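Local structure of glutathione S-transferase-like protein (Methylobacillus flagellatus, 4GLT) at residues N29-A34 with G69-L74. The protein binds glutathione and is probably a transferase of the glutathione S-transferase family. Residues are numbered along the deposited sequence; the frame is centred on the assembly and turned at random.
Sequences NTSPYA and GKIPVL. With GSH (glutathione), chain E.
The ring of Pro-72 lies against the first turn of helix 32-44, its CG 3.8 Å from Ala-34 CA and its CD 4.0 Å from Tyr-33 CB, in the thioredoxin-like N-terminal domain of a glutathione S-transferase. The peptide bond before Pro-72 is cis, the cis-proline characteristic of this fold, on the approach to the strand that holds Leu-74. Beside it, the CG2 branch of Ile-71 meets Ala-34 CB at 3.9 Å. No hydrogen bond joins 29-34 to 69-74 directly; besides these van der Waals contacts, the polar link between them runs through glutathione.

Ser-31 is the N-cap of the helix, and its hydroxyl works twice. Ser-31 OG accepts from Ala-34 N (N-H...O angle 155°) and donates to the ligand carbonyl O2 at 2.7 Å. With OG anti to the backbone N (chi1 174°), it lies between Ala-34 N and ligand O2. On the other segment, Ile-71 O appears to accept from ligand N2, although its position is less certain; of the two bonds to the cysteinyl residue, that from Ser-31 is the surer. The thiol sulfur SG2 of the ligand lies 3.6 Å from Lys-70 CA.

The Tyr-33 ring has glutathione CB1 over one face and Pro-32 CG over the other, each offset toward the rim; ligand C2 sits at its edge. Ser-85, Asp-84, Tyr-187 and Arg-191 also hydrogen-bond glutathione. At the glycyl end, Thr-30 OG1 donates to carboxylate O32 across 2.9 Å.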
# COMPACT_ATOMS: atom_id res chain seq x y z
N ASN A 29 -8.93 0.77 17.48
CA ASN A 29 -10.29 1.30 17.31
C ASN A 29 -10.45 2.40 16.26
O ASN A 29 -11.56 2.70 15.83
CB ASN A 29 -10.85 1.79 18.64
CG ASN A 29 -11.69 0.74 19.35
OD1 ASN A 29 -11.64 0.60 20.57
ND2 ASN A 29 -12.50 0.00 18.59
N THR A 30 -9.34 3.00 15.84
CA THR A 30 -9.42 4.13 14.92
C THR A 30 -8.87 3.82 13.53
O THR A 30 -9.15 4.54 12.58
CB THR A 30 -8.72 5.37 15.50
OG1 THR A 30 -7.31 5.14 15.57
CG2 THR A 30 -9.24 5.67 16.90
N SER A 31 -8.10 2.74 13.40
CA SER A 31 -7.43 2.44 12.13
C SER A 31 -8.37 2.11 10.96
O SER A 31 -9.01 1.07 10.97
CB SER A 31 -6.45 1.28 12.32
OG SER A 31 -5.91 0.90 11.07
N PRO A 32 -8.42 2.99 9.94
CA PRO A 32 -9.35 2.78 8.81
C PRO A 32 -8.93 1.61 7.92
O PRO A 32 -9.75 1.02 7.22
CB PRO A 32 -9.28 4.11 8.05
CG PRO A 32 -7.92 4.64 8.35
CD PRO A 32 -7.58 4.19 9.75
N TYR A 33 -7.64 1.29 7.97
CA TYR A 33 -7.11 0.13 7.25
C TYR A 33 -7.53 -1.15 7.95
O TYR A 33 -7.80 -2.15 7.31
CB TYR A 33 -5.58 0.19 7.21
CG TYR A 33 -5.06 1.52 6.77
CD1 TYR A 33 -5.09 1.88 5.43
CD2 TYR A 33 -4.53 2.42 7.69
CE1 TYR A 33 -4.60 3.10 5.01
CE2 TYR A 33 -4.05 3.65 7.28
CZ TYR A 33 -4.09 3.98 5.94
OH TYR A 33 -3.62 5.20 5.52
N ALA A 34 -7.55 -1.11 9.28
CA ALA A 34 -8.02 -2.23 10.07
C ALA A 34 -9.51 -2.42 9.81
O ALA A 34 -9.98 -3.54 9.65
CB ALA A 34 -7.76 -1.99 11.55
N GLY A 69 5.66 -2.87 12.24
CA GLY A 69 5.00 -2.41 13.46
C GLY A 69 3.61 -1.84 13.24
O GLY A 69 3.13 -1.03 14.04
N LYS A 70 2.95 -2.27 12.18
CA LYS A 70 1.71 -1.64 11.76
C LYS A 70 0.50 -2.58 11.81
O LYS A 70 0.59 -3.76 11.48
CB LYS A 70 1.84 -1.07 10.35
CG LYS A 70 2.65 0.21 10.28
CD LYS A 70 2.90 0.62 8.84
CE LYS A 70 3.64 1.94 8.76
NZ LYS A 70 2.74 3.08 9.11
N ILE A 71 -0.63 -2.02 12.22
CA ILE A 71 -1.90 -2.72 12.22
C ILE A 71 -2.62 -2.34 10.93
O ILE A 71 -2.37 -1.27 10.40
CB ILE A 71 -2.70 -2.32 13.47
CG1 ILE A 71 -2.37 -3.26 14.63
CG2 ILE A 71 -4.20 -2.32 13.18
CD1 ILE A 71 -0.88 -3.46 14.84
N PRO A 72 -3.49 -3.22 10.39
CA PRO A 72 -3.84 -4.54 10.90
C PRO A 72 -2.79 -5.59 10.52
O PRO A 72 -2.12 -5.45 9.51
CB PRO A 72 -5.14 -4.85 10.16
CG PRO A 72 -5.01 -4.15 8.85
CD PRO A 72 -4.09 -2.97 9.07
N VAL A 73 -2.75 -6.66 11.31
CA VAL A 73 -2.02 -7.86 10.99
C VAL A 73 -2.96 -9.03 11.15
O VAL A 73 -3.62 -9.13 12.17
CB VAL A 73 -0.88 -8.10 11.95
CG1 VAL A 73 -0.00 -9.18 11.42
CG2 VAL A 73 -0.11 -6.86 12.16
N LEU A 74 -3.03 -9.92 10.17
CA LEU A 74 -3.76 -11.18 10.34
C LEU A 74 -2.78 -12.29 10.69
O LEU A 74 -1.94 -12.67 9.87
CB LEU A 74 -4.56 -11.54 9.09
CG LEU A 74 -5.60 -12.67 9.24
CD1 LEU A 74 -6.96 -12.13 9.69
CD2 LEU A 74 -5.76 -13.42 7.93
N1 GSH E . -0.51 0.19 4.58
CA1 GSH E . -1.02 -0.33 5.87
C1 GSH E . -2.32 -0.98 5.53
O11 GSH E . -2.78 -1.87 6.26
O12 GSH E . -2.90 -0.60 4.49
CB1 GSH E . -1.14 0.83 6.88
CG1 GSH E . -1.59 0.37 8.28
CD1 GSH E . -1.72 1.55 9.23
OE1 GSH E . -1.34 2.66 8.90
N2 GSH E . -2.25 1.29 10.44
CA2 GSH E . -2.36 2.23 11.56
C2 GSH E . -3.37 3.33 11.36
O2 GSH E . -4.41 3.12 10.75
CB2 GSH E . -0.99 2.79 11.92
SG2 GSH E . 0.08 1.51 12.61
N3 GSH E . -3.08 4.52 11.87
CA3 GSH E . -3.92 5.69 11.68
C3 GSH E . -4.97 5.86 12.76
O31 GSH E . -5.44 7.01 12.95
O32 GSH E . -5.33 4.86 13.42